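Local atomic coordinates of alkaline serine protease (PDB entry 1Y9Z), a protein that cleaves peptide bonds as a cold-adapted, subtilisin-like serine protease of an Antarctic bacterium. Residues 233-238 with 319-324. Sequence-based numbering, arbitrary orientation.
Sequences PHNRLT and NPFLVD
Arg-236 and Leu-322 sit opposite each other where two parallel strand segments join through three backbone hydrogen bonds. Leu-322 is held through both of its backbone polar atoms: its N donates to Asn-235 O (2.8 Å) and its O accepts from Leu-237 N (2.9 Å). Asp-324 N then reaches Leu-237 O at 2.8 Å.

On the face that carries Arg-236 and Leu-322, the arginine chain runs extended from CG to NE, which brings NE to Asp-324 OD1 at 3.0 Å. This salt bridge lies in the guanidinium plane and uses the anti lone pair of OD1; NH1 adds a weak bond to the same oxygen, while the carboxylate is turned 66° from the guanidinium. The methyl CG2 of Thr-238 rests over the centre of one guanidinium face. With CG anti to the backbone N (chi1 173°), Leu-322 sends CD2 against the side chain of His-234, the two crossing at about a right angle.

On the opposite face of the sheet, Leu-237 CD1 meets Phe-321 CD2 at 3.4 Å, and Asn-235 lies alongside the same ring, pointing the same way. Ahead of the paired strands, water bridges the two segments through both backbone and side-chain atoms. One water links Pro-233 O to Asn-319 ND2, another ties Asn-235 N to Pro-320 O, and a third donates to Asn-235 OD1 and Asn-319 O while sitting over the Phe-321 ring.

Further out, Arg-236 NH2 is held by Ala-247 O, and the Asp-324 carboxylate accepts from the backbone N of Asp-328 and Ile-329, so each member of the buried ion pair has backbone partners of its own. Helix 291-300 touches His-234, Pro-320 and Asp-324. Strand 321-323 thus forms a short parallel edge on strand 232-240, within the mixed, curled sheet of the beta-barrel domain inserted into the subtilisin-like alpha/beta fold.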
loop_
_atom_site.group_PDB
_atom_site.type_symbol
_atom_site.label_atom_id
_atom_site.label_comp_id
_atom_site.label_asym_id
_atom_site.label_seq_id
_atom_site.Cartn_x
_atom_site.Cartn_y
_atom_site.Cartn_z
ATOM N N PRO A 233 5.322 10.477 -7.413
ATOM C CA PRO A 233 5.355 11.942 -7.408
ATOM C C PRO A 233 5.688 12.386 -5.983
ATOM O O PRO A 233 5.094 11.893 -5.024
ATOM C CB PRO A 233 3.938 12.320 -7.836
ATOM C CG PRO A 233 3.111 11.204 -7.284
ATOM C CD PRO A 233 3.946 9.974 -7.583
ATOM N N HIS A 234 6.642 13.299 -5.837
ATOM C CA HIS A 234 7.032 13.747 -4.503
ATOM C C HIS A 234 5.887 14.288 -3.665
ATOM O O HIS A 234 5.196 15.228 -4.066
ATOM C CB HIS A 234 8.125 14.817 -4.573
ATOM C CG HIS A 234 9.516 14.279 -4.447
ATOM N ND1 HIS A 234 9.817 13.145 -3.726
ATOM C CD2 HIS A 234 10.697 14.756 -4.906
ATOM C CE1 HIS A 234 11.123 12.946 -3.746
ATOM N NE2 HIS A 234 11.680 13.910 -4.455
ATOM N N ASN A 235 5.694 13.688 -2.494
ATOM C CA ASN A 235 4.657 14.119 -1.570
ATOM C C ASN A 235 5.208 15.362 -0.877
ATOM O O ASN A 235 5.731 15.289 0.235
ATOM C CB ASN A 235 4.378 13.017 -0.542
ATOM C CG ASN A 235 3.206 13.344 0.364
ATOM O OD1 ASN A 235 2.919 12.609 1.310
ATOM N ND2 ASN A 235 2.520 14.442 0.077
ATOM N N ARG A 236 5.096 16.499 -1.557
ATOM C CA ARG A 236 5.597 17.770 -1.052
ATOM C C ARG A 236 4.710 18.434 -0.012
ATOM O O ARG A 236 3.489 18.512 -0.167
ATOM C CB ARG A 236 5.817 18.731 -2.225
ATOM C CG ARG A 236 6.318 20.120 -1.845
ATOM C CD ARG A 236 6.775 20.858 -3.100
ATOM N NE ARG A 236 7.262 22.213 -2.848
ATOM C CZ ARG A 236 6.538 23.315 -3.027
ATOM N NH1 ARG A 236 7.068 24.506 -2.777
ATOM N NH2 ARG A 236 5.285 23.230 -3.456
ATOM N N LEU A 237 5.348 18.915 1.051
ATOM C CA LEU A 237 4.664 19.601 2.138
ATOM C C LEU A 237 5.362 20.933 2.387
ATOM O O LEU A 237 6.591 21.000 2.404
ATOM C CB LEU A 237 4.725 18.771 3.423
ATOM C CG LEU A 237 4.212 17.329 3.413
ATOM C CD1 LEU A 237 4.443 16.713 4.787
ATOM C CD2 LEU A 237 2.737 17.301 3.057
ATOM N N THR A 238 4.581 21.990 2.570
ATOM C CA THR A 238 5.136 23.310 2.844
ATOM C C THR A 238 4.450 23.870 4.083
ATOM O O THR A 238 3.377 23.407 4.469
ATOM C CB THR A 238 4.929 24.279 1.656
ATOM O OG1 THR A 238 3.530 24.425 1.389
ATOM C CG2 THR A 238 5.638 23.755 0.419
ATOM N N ASN A 319 8.370 6.450 -0.924
ATOM C CA ASN A 319 7.368 7.493 -1.139
ATOM C C ASN A 319 7.439 8.353 0.124
ATOM O O ASN A 319 6.497 8.402 0.911
ATOM C CB ASN A 319 5.976 6.859 -1.271
ATOM C CG ASN A 319 4.857 7.889 -1.336
ATOM O OD1 ASN A 319 3.709 7.591 -0.993
ATOM N ND2 ASN A 319 5.177 9.094 -1.785
ATOM N N PRO A 320 8.568 9.050 0.326
ATOM C CA PRO A 320 8.761 9.894 1.505
ATOM C C PRO A 320 8.117 11.267 1.458
ATOM O O PRO A 320 7.696 11.739 0.403
ATOM C CB PRO A 320 10.273 9.999 1.587
ATOM C CG PRO A 320 10.640 10.147 0.141
ATOM C CD PRO A 320 9.751 9.108 -0.555
ATOM N N PHE A 321 8.043 11.904 2.621
ATOM C CA PHE A 321 7.499 13.246 2.704
ATOM C C PHE A 321 8.603 14.200 2.274
ATOM O O PHE A 321 9.721 14.138 2.790
ATOM C CB PHE A 321 7.086 13.595 4.137
ATOM C CG PHE A 321 5.844 12.898 4.603
ATOM C CD1 PHE A 321 5.923 11.790 5.438
ATOM C CD2 PHE A 321 4.591 13.356 4.212
ATOM C CE1 PHE A 321 4.768 11.145 5.878
ATOM C CE2 PHE A 321 3.429 12.720 4.645
ATOM C CZ PHE A 321 3.519 11.612 5.480
ATOM N N LEU A 322 8.301 15.060 1.308
ATOM C CA LEU A 322 9.270 16.048 0.859
ATOM C C LEU A 322 8.945 17.303 1.652
ATOM O O LEU A 322 8.133 18.128 1.228
ATOM C CB LEU A 322 9.131 16.323 -0.643
ATOM C CG LEU A 322 9.990 17.474 -1.189
ATOM C CD1 LEU A 322 11.464 17.221 -0.903
ATOM C CD2 LEU A 322 9.754 17.617 -2.685
ATOM N N VAL A 323 9.553 17.420 2.828
ATOM C CA VAL A 323 9.333 18.573 3.689
ATOM C C VAL A 323 10.131 19.740 3.119
ATOM O O VAL A 323 11.359 19.761 3.188
ATOM C CB VAL A 323 9.782 18.274 5.134
ATOM C CG1 VAL A 323 9.468 19.456 6.034
ATOM C CG2 VAL A 323 9.077 17.027 5.641
ATOM N N ASP A 324 9.413 20.702 2.548
ATOM C CA ASP A 324 10.012 21.873 1.915
ATOM C C ASP A 324 9.726 23.132 2.736
ATOM O O ASP A 324 8.805 23.891 2.431
ATOM C CB ASP A 324 9.428 22.007 0.506
ATOM C CG ASP A 324 10.242 22.915 -0.391
ATOM O OD1 ASP A 324 9.843 23.077 -1.563
ATOM O OD2 ASP A 324 11.271 23.460 0.056
HETATM O O HOH W 1 3.391 10.762 -3.234
HETATM O O HOH W 2 7.070 11.159 -2.107
HETATM O O HOH W 3 4.582 10.201 1.993
#